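Local coordinates for sensor protein QseC (PDB 3JZ3) that acts as a membrane sensor histidine kinase of a two-component system that activates the flagella regulon and may phosphorylate the response regulator QseB, at residues 86-91 with 121-126; 58-63 with 187-192. All blocks are in the same frame, centred on the assembly; numbering follows the deposited sequence.

Contact 1. Residues 86-91 with 121-126; sequences VMDIYH and LVRNLL
Asp88 and Ile89 of helix 78-95 close on the end of Arg123, whose long side chain spans most of the gap to helix 115-131. The two helices run nearly parallel here, with a signed crossing angle of -26°, but their axes stay 10.7 Å apart, so side chains rather than backbones make the contact.

The charged pair is loose. Asp88 OD2 sits 3.6 Å from Arg123 NH1, too far off the guanidinium plane to take a hydrogen bond, so the pair is a long salt bridge held by electrostatics. What lies over the guanidinium face is the methylene, Asp88 CB, 3.6 Å above the plane and displaced toward its rim. Asp127 offers Arg123 NE a second, weak ion pair.

Ile89 supplies the hydrocarbon side of the contact. A bend at chi2 (73°) turns the arginine chain toward Ile89, whose CG1 comes 3.4 Å from Arg123 NE while its CD1 lies 3.5 Å from Arg123 NH2. Leu44 and Ile48 of helix 42-61 also pack on the arginine side chain. Farther along, Leu126 points at the other helix, and its CD1 reaches to 4.1 Å from the backbone atom Val86 N.

Val122, Leu121 and Leu125 lie against Phe148 of strand 147-151, which places helix 115-131 on the sheet. The pair belongs to the helical layer that, packed on the mixed sheet, makes the α/β sandwich of the GHKL (Bergerat) ATPase fold, the ATP-binding domain of histidine kinases.

Contact 2. Residues 58-63 with 187-192; sequences LLTLSR and VQRIAK
Leu59, in the last turns of helix 42-61, faces Arg189 of helix 186-193 with their CA atoms 8.3 Å apart, the nearest backbone approach between the two segments. The contact joins the two parts of the kinase core: helix 42-61 is the second helix of the phosphoacceptor helical hairpin, whose first helix is not modelled, whereas helix 186-193 belongs to the GHKL ATPase domain and begins just after its glycine-rich GLGL sequence, part of which is not modelled. Just past the contact the hairpin helix ends in a Schellman motif, with Arg63 at positive phi (36°) where the chain leaves the helix.

Across the partly exposed side of the interface, Arg189 lies against the hairpin helix. Its chain is extended until chi3 (-83°), where it bends and carries the guanidinium under Thr60. Thr60 OG1 stands 3.3 Å above the guanidinium plane, displaced toward the rim. The atoms Thr60 OG1 and Arg189 NE are only 3.4 Å apart, yet the angle is too poor for a hydrogen bond. Both find their stronger partner in Asp56, one turn before Thr60: Arg189 NH1 makes a salt bridge to its OD1, and Thr60 OG1 is hydrogen-bonded to its backbone O. Asp56 thus ties the arginine to the helix and holds the threonine hydroxyl over it.

The inner side is apolar. Leu59 touches the aliphatic part of the arginine, its CB 4.0 Å from Arg189 CD, and also packs on Leu58 of the second subunit, linking this contact to the dimer interface. Deeper in, the side chains of Leu59 and Ile190 cross at about a right angle, and the touch is made by Leu59 CD1 on Ile190 CG1, 3.9 Å away.

How the contacts relate
The centres of the two contacts lie about 20 Å apart in this cytoplasmic segment of QseC, which comprises phosphoacceptor and ATPase parts, and helix 115-131 bridges them. Leu121 CD1 packs 3.5 Å from Ile190 CG2, and Leu125 also touches Val187, so segment 121-126 of contact 1 packs directly against segment 187-192 of contact 2. Along the chain the order is 58-63, 86-91, 121-126, 187-192: both segments of contact 1 fall between those of contact 2. Contact 1 is internal to the ATPase domain, whereas contact 2 joins that domain to helix 42-61. Together they form a continuous packed path from the ATPase helices to helix 42-61 at the subunit interface.

Contact 1. Residues 86-91 with 121-126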
ATOM      1  N   VAL B  86      -5.015   2.218  14.879  1.00 29.17           N
ATOM      2  CA  VAL B  86      -4.620   3.163  15.913  1.00 32.15           C
ATOM      3  C   VAL B  86      -3.115   3.049  16.144  1.00 36.85           C
ATOM      4  O   VAL B  86      -2.425   4.064  16.261  1.00 36.15           O
ATOM      5  CB  VAL B  86      -5.427   2.969  17.227  1.00 31.20           C
ATOM      6  CG1 VAL B  86      -4.787   3.727  18.386  1.00 30.95           C
ATOM      7  CG2 VAL B  86      -6.863   3.434  17.039  1.00 26.24           C
HETATM    8  N   MSE B  87      -2.613   1.812  16.157  1.00 42.72           N
HETATM    9  CA  MSE B  87      -1.192   1.533  16.386  1.00 46.50           C
HETATM   10  C   MSE B  87      -0.267   2.143  15.343  1.00 44.80           C
HETATM   11  O   MSE B  87       0.818   2.616  15.677  1.00 42.90           O
HETATM   12  CB  MSE B  87      -0.936   0.028  16.523  1.00 54.91           C
HETATM   13  CG  MSE B  87      -1.284  -0.542  17.896  1.00 63.47           C
HETATM   14 SE   MSE B  87      -0.575   0.514  19.390  1.00 76.24          SE
HETATM   15  CE  MSE B  87      -1.890   1.943  19.422  1.00 72.86           C
ATOM     16  N   ASP B  88      -0.702   2.129  14.088  1.00 45.73           N
ATOM     17  CA  ASP B  88       0.050   2.739  12.999  1.00 47.35           C
ATOM     18  C   ASP B  88       0.241   4.234  13.225  1.00 47.73           C
ATOM     19  O   ASP B  88       1.233   4.816  12.781  1.00 50.60           O
ATOM     20  CB  ASP B  88      -0.671   2.518  11.665  1.00 48.82           C
ATOM     21  CG  ASP B  88      -0.509   1.104  11.133  1.00 51.93           C
ATOM     22  OD1 ASP B  88       0.483   0.429  11.492  1.00 53.76           O
ATOM     23  OD2 ASP B  88      -1.374   0.670  10.342  1.00 54.41           O
ATOM     24  N   ILE B  89      -0.711   4.829  13.941  1.00 45.87           N
ATOM     25  CA  ILE B  89      -0.848   6.275  14.067  1.00 44.63           C
ATOM     26  C   ILE B  89      -0.362   6.820  15.407  1.00 44.64           C
ATOM     27  O   ILE B  89       0.189   7.917  15.466  1.00 47.04           O
ATOM     28  CB  ILE B  89      -2.337   6.683  13.832  1.00 45.31           C
ATOM     29  CG1 ILE B  89      -2.654   6.726  12.335  1.00 46.99           C
ATOM     30  CG2 ILE B  89      -2.695   8.009  14.504  1.00 47.41           C
ATOM     31  CD1 ILE B  89      -1.834   7.733  11.543  1.00 51.57           C
ATOM     32  N   TYR B  90      -0.558   6.042  16.467  1.00 47.55           N
ATOM     33  CA  TYR B  90      -0.466   6.540  17.842  1.00 50.19           C
ATOM     34  C   TYR B  90       0.762   7.396  18.178  1.00 50.41           C
ATOM     35  O   TYR B  90       0.615   8.532  18.633  1.00 49.24           O
ATOM     36  CB  TYR B  90      -0.608   5.391  18.845  1.00 54.07           C
ATOM     37  CG  TYR B  90      -0.644   5.841  20.286  1.00 55.77           C
ATOM     38  CD1 TYR B  90      -1.777   6.460  20.817  1.00 56.03           C
ATOM     39  CD2 TYR B  90       0.457   5.649  21.121  1.00 56.20           C
ATOM     40  CE1 TYR B  90      -1.813   6.877  22.143  1.00 56.29           C
ATOM     41  CE2 TYR B  90       0.432   6.061  22.447  1.00 57.21           C
ATOM     42  CZ  TYR B  90      -0.706   6.673  22.952  1.00 56.97           C
ATOM     43  OH  TYR B  90      -0.733   7.082  24.265  1.00 58.81           O
ATOM     44  N   HIS B  91       1.956   6.850  17.954  1.00 51.86           N
ATOM     45  CA  HIS B  91       3.202   7.511  18.344  1.00 54.37           C
ATOM     46  C   HIS B  91       3.430   8.809  17.577  1.00 55.16           C
ATOM     47  O   HIS B  91       3.807   9.826  18.163  1.00 56.12           O
ATOM     48  CB  HIS B  91       4.395   6.565  18.176  1.00 58.61           C
ATOM     49  CG  HIS B  91       5.709   7.177  18.550  1.00 65.08           C
ATOM     50  ND1 HIS B  91       6.129   7.298  19.858  1.00 67.87           N
ATOM     51  CD2 HIS B  91       6.698   7.701  17.787  1.00 66.36           C
ATOM     52  CE1 HIS B  91       7.319   7.873  19.885  1.00 68.24           C
ATOM     53  NE2 HIS B  91       7.687   8.127  18.642  1.00 68.10           N
ATOM     54  N   LEU B 121     -10.049   2.293   4.461  1.00 32.45           N
ATOM     55  CA  LEU B 121     -11.213   3.036   4.940  1.00 31.14           C
ATOM     56  C   LEU B 121     -10.945   3.632   6.320  1.00 32.88           C
ATOM     57  O   LEU B 121     -11.063   4.845   6.510  1.00 34.96           O
ATOM     58  CB  LEU B 121     -12.444   2.123   4.994  1.00 31.26           C
ATOM     59  CG  LEU B 121     -13.808   2.751   5.301  1.00 33.67           C
ATOM     60  CD1 LEU B 121     -14.925   1.817   4.884  1.00 32.90           C
ATOM     61  CD2 LEU B 121     -13.953   3.123   6.775  1.00 33.58           C
ATOM     62  N   VAL B 122     -10.574   2.776   7.271  1.00 32.18           N
ATOM     63  CA  VAL B 122     -10.384   3.197   8.658  1.00 32.11           C
ATOM     64  C   VAL B 122      -9.276   4.242   8.759  1.00 32.19           C
ATOM     65  O   VAL B 122      -9.420   5.249   9.453  1.00 29.96           O
ATOM     66  CB  VAL B 122     -10.091   1.991   9.598  1.00 28.73           C
ATOM     67  CG1 VAL B 122      -9.693   2.472  10.980  1.00 24.42           C
ATOM     68  CG2 VAL B 122     -11.309   1.079   9.690  1.00 27.08           C
ATOM     69  N   ARG B 123      -8.187   3.997   8.039  1.00 34.90           N
ATOM     70  CA  ARG B 123      -7.014   4.855   8.089  1.00 37.24           C
ATOM     71  C   ARG B 123      -7.261   6.259   7.517  1.00 36.36           C
ATOM     72  O   ARG B 123      -6.725   7.240   8.028  1.00 37.79           O
ATOM     73  CB  ARG B 123      -5.843   4.173   7.391  1.00 39.88           C
ATOM     74  CG  ARG B 123      -4.511   4.828   7.651  1.00 46.03           C
ATOM     75  CD  ARG B 123      -4.002   4.586   9.059  1.00 48.77           C
ATOM     76  NE  ARG B 123      -2.740   5.286   9.277  1.00 52.20           N
ATOM     77  CZ  ARG B 123      -1.545   4.831   8.907  1.00 52.48           C
ATOM     78  NH1 ARG B 123      -1.423   3.663   8.290  1.00 52.72           N
ATOM     79  NH2 ARG B 123      -0.462   5.552   9.155  1.00 56.41           N
ATOM     80  N   ASN B 124      -8.075   6.347   6.470  1.00 34.59           N
ATOM     81  CA  ASN B 124      -8.495   7.634   5.921  1.00 38.61           C
ATOM     82  C   ASN B 124      -9.268   8.480   6.926  1.00 38.74           C
ATOM     83  O   ASN B 124      -9.014   9.678   7.063  1.00 37.64           O
ATOM     84  CB  ASN B 124      -9.328   7.437   4.656  1.00 40.01           C
ATOM     85  CG  ASN B 124      -8.476   7.348   3.415  1.00 43.36           C
ATOM     86  OD1 ASN B 124      -8.006   8.360   2.901  1.00 48.66           O
ATOM     87  ND2 ASN B 124      -8.271   6.134   2.923  1.00 45.62           N
ATOM     88  N   LEU B 125     -10.206   7.845   7.625  1.00 37.44           N
ATOM     89  CA  LEU B 125     -10.991   8.518   8.656  1.00 35.58           C
ATOM     90  C   LEU B 125     -10.105   8.968   9.811  1.00 34.45           C
ATOM     91  O   LEU B 125     -10.335  10.024  10.405  1.00 33.06           O
ATOM     92  CB  LEU B 125     -12.095   7.598   9.180  1.00 33.05           C
ATOM     93  CG  LEU B 125     -13.215   7.153   8.240  1.00 31.33           C
ATOM     94  CD1 LEU B 125     -14.106   6.165   8.968  1.00 28.50           C
ATOM     95  CD2 LEU B 125     -14.027   8.334   7.721  1.00 31.17           C
ATOM     96  N   LEU B 126      -9.095   8.155  10.115  1.00 35.73           N
ATOM     97  CA  LEU B 126      -8.156   8.430  11.193  1.00 36.10           C
ATOM     98  C   LEU B 126      -7.204   9.565  10.863  1.00 37.74           C
ATOM     99  O   LEU B 126      -7.026  10.472  11.669  1.00 37.07           O
ATOM    100  CB  LEU B 126      -7.361   7.176  11.552  1.00 36.45           C
ATOM    101  CG  LEU B 126      -7.902   6.330  12.697  1.00 35.56           C
ATOM    102  CD1 LEU B 126      -7.044   5.097  12.860  1.00 39.83           C
ATOM    103  CD2 LEU B 126      -7.917   7.137  13.981  1.00 38.13           C
TER

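Contact 2. Residues 58-63 with 187-192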
ATOM      1  N   LEU B  58      -8.921   2.466  -9.265  1.00 35.47           N
ATOM      2  CA  LEU B  58      -9.040   1.085  -9.734  1.00 37.90           C
ATOM      3  C   LEU B  58     -10.370   0.431  -9.348  1.00 39.94           C
ATOM      4  O   LEU B  58     -10.909  -0.374 -10.110  1.00 39.38           O
ATOM      5  CB  LEU B  58      -7.857   0.236  -9.256  1.00 37.67           C
ATOM      6  CG  LEU B  58      -6.472   0.577  -9.817  1.00 37.68           C
ATOM      7  CD1 LEU B  58      -5.414  -0.343  -9.222  1.00 37.53           C
ATOM      8  CD2 LEU B  58      -6.442   0.506 -11.336  1.00 37.94           C
ATOM      9  N   LEU B  59     -10.896   0.784  -8.172  1.00 42.72           N
ATOM     10  CA  LEU B  59     -12.209   0.304  -7.733  1.00 43.45           C
ATOM     11  C   LEU B  59     -13.317   0.798  -8.657  1.00 44.91           C
ATOM     12  O   LEU B  59     -14.178   0.018  -9.074  1.00 47.09           O
ATOM     13  CB  LEU B  59     -12.510   0.741  -6.294  1.00 43.00           C
ATOM     14  CG  LEU B  59     -12.003  -0.098  -5.117  1.00 42.09           C
ATOM     15  CD1 LEU B  59     -12.313   0.628  -3.824  1.00 43.28           C
ATOM     16  CD2 LEU B  59     -12.617  -1.492  -5.101  1.00 40.46           C
ATOM     17  N   THR B  60     -13.281   2.093  -8.963  1.00 44.16           N
ATOM     18  CA  THR B  60     -14.254   2.733  -9.841  1.00 45.85           C
ATOM     19  C   THR B  60     -14.223   2.132 -11.250  1.00 47.60           C
ATOM     20  O   THR B  60     -15.266   1.744 -11.781  1.00 49.29           O
ATOM     21  CB  THR B  60     -14.009   4.258  -9.928  1.00 48.01           C
ATOM     22  OG1 THR B  60     -13.764   4.788  -8.618  1.00 49.47           O
ATOM     23  CG2 THR B  60     -15.209   4.963 -10.537  1.00 50.16           C
ATOM     24  N   LEU B  61     -13.030   2.049 -11.840  1.00 46.54           N
ATOM     25  CA  LEU B  61     -12.871   1.544 -13.208  1.00 46.18           C
ATOM     26  C   LEU B  61     -13.301   0.090 -13.345  1.00 45.55           C
ATOM     27  O   LEU B  61     -13.868  -0.298 -14.369  1.00 44.83           O
ATOM     28  CB  LEU B  61     -11.429   1.714 -13.700  1.00 44.56           C
ATOM     29  CG  LEU B  61     -10.848   3.127 -13.777  1.00 44.68           C
ATOM     30  CD1 LEU B  61      -9.406   3.075 -14.242  1.00 45.01           C
ATOM     31  CD2 LEU B  61     -11.675   4.020 -14.687  1.00 46.00           C
ATOM     32  N   SER B  62     -13.034  -0.704 -12.311  1.00 47.70           N
ATOM     33  CA  SER B  62     -13.430  -2.115 -12.277  1.00 51.04           C
ATOM     34  C   SER B  62     -14.929  -2.290 -12.014  1.00 52.79           C
ATOM     35  O   SER B  62     -15.456  -3.400 -12.126  1.00 50.47           O
ATOM     36  CB  SER B  62     -12.625  -2.862 -11.215  1.00 51.18           C
ATOM     37  OG  SER B  62     -12.820  -2.285  -9.936  1.00 53.35           O
ATOM     38  N   ARG B  63     -15.598  -1.182 -11.683  1.00 57.79           N
ATOM     39  CA  ARG B  63     -17.013  -1.151 -11.269  1.00 63.38           C
ATOM     40  C   ARG B  63     -17.419  -2.365 -10.422  1.00 64.65           C
ATOM     41  O   ARG B  63     -18.321  -3.132 -10.772  1.00 66.22           O
ATOM     42  CB  ARG B  63     -17.964  -0.890 -12.457  1.00 64.00           C
ATOM     43  CG  ARG B  63     -17.907  -1.890 -13.616  1.00 65.05           C
ATOM     44  CD  ARG B  63     -18.632  -1.369 -14.861  1.00 65.14           C
ATOM     45  NE  ARG B  63     -19.991  -0.896 -14.585  1.00 64.56           N
ATOM     46  CZ  ARG B  63     -20.387   0.374 -14.664  1.00 63.48           C
ATOM     47  NH1 ARG B  63     -19.536   1.329 -15.021  1.00 64.17           N
ATOM     48  NH2 ARG B  63     -21.644   0.691 -14.392  1.00 63.23           N
ATOM     49  N   VAL B 187     -13.972   6.213   1.138  1.00 41.24           N
ATOM     50  CA  VAL B 187     -14.611   5.757   2.365  1.00 41.34           C
ATOM     51  C   VAL B 187     -16.045   5.335   2.056  1.00 42.49           C
ATOM     52  O   VAL B 187     -16.460   4.236   2.422  1.00 46.80           O
ATOM     53  CB  VAL B 187     -14.581   6.849   3.463  1.00 41.38           C
ATOM     54  CG1 VAL B 187     -15.393   6.429   4.680  1.00 39.99           C
ATOM     55  CG2 VAL B 187     -13.137   7.168   3.862  1.00 41.30           C
ATOM     56  N   GLN B 188     -16.779   6.192   1.350  1.00 41.92           N
ATOM     57  CA  GLN B 188     -18.142   5.875   0.927  1.00 43.09           C
ATOM     58  C   GLN B 188     -18.193   4.665  -0.011  1.00 42.67           C
ATOM     59  O   GLN B 188     -19.097   3.838   0.090  1.00 43.76           O
ATOM     60  CB  GLN B 188     -18.807   7.091   0.273  1.00 43.54           C
ATOM     61  N   ARG B 189     -17.212   4.563  -0.905  1.00 41.21           N
ATOM     62  CA  ARG B 189     -17.173   3.499  -1.909  1.00 44.21           C
ATOM     63  C   ARG B 189     -16.843   2.135  -1.296  1.00 40.24           C
ATOM     64  O   ARG B 189     -17.514   1.140  -1.584  1.00 41.04           O
ATOM     65  CB  ARG B 189     -16.177   3.857  -3.020  1.00 46.07           C
ATOM     66  CG  ARG B 189     -16.162   2.902  -4.204  1.00 51.27           C
ATOM     67  CD  ARG B 189     -15.313   3.450  -5.360  1.00 54.08           C
ATOM     68  NE  ARG B 189     -16.053   4.399  -6.196  1.00 59.36           N
ATOM     69  CZ  ARG B 189     -15.968   5.725  -6.105  1.00 60.88           C
ATOM     70  NH1 ARG B 189     -15.167   6.299  -5.213  1.00 61.24           N
ATOM     71  NH2 ARG B 189     -16.689   6.485  -6.917  1.00 62.72           N
ATOM     72  N   ILE B 190     -15.809   2.098  -0.460  1.00 36.69           N
ATOM     73  CA  ILE B 190     -15.415   0.874   0.237  1.00 32.90           C
ATOM     74  C   ILE B 190     -16.533   0.409   1.171  1.00 32.08           C
ATOM     75  O   ILE B 190     -16.878  -0.776   1.190  1.00 32.01           O
ATOM     76  CB  ILE B 190     -14.089   1.069   1.012  1.00 30.78           C
ATOM     77  CG1 ILE B 190     -12.908   1.076   0.041  1.00 30.71           C
ATOM     78  CG2 ILE B 190     -13.902  -0.012   2.075  1.00 27.28           C
ATOM     79  CD1 ILE B 190     -11.626   1.627   0.639  1.00 35.17           C
ATOM     80  N   ALA B 191     -17.095   1.349   1.929  1.00 30.12           N
ATOM     81  CA  ALA B 191     -18.212   1.064   2.822  1.00 34.03           C
ATOM     82  C   ALA B 191     -19.365   0.400   2.072  1.00 35.30           C
ATOM     83  O   ALA B 191     -19.846  -0.658   2.485  1.00 36.01           O
ATOM     84  CB  ALA B 191     -18.687   2.340   3.513  1.00 34.79           C
ATOM     85  N   LYS B 192     -19.781   1.018   0.964  1.00 36.63           N
ATOM     86  CA  LYS B 192     -20.900   0.534   0.148  1.00 37.08           C
ATOM     87  C   LYS B 192     -20.637  -0.869  -0.383  1.00 37.43           C
ATOM     88  O   LYS B 192     -21.540  -1.701  -0.424  1.00 37.71           O
ATOM     89  CB  LYS B 192     -21.186   1.495  -1.012  1.00 37.62           C
TER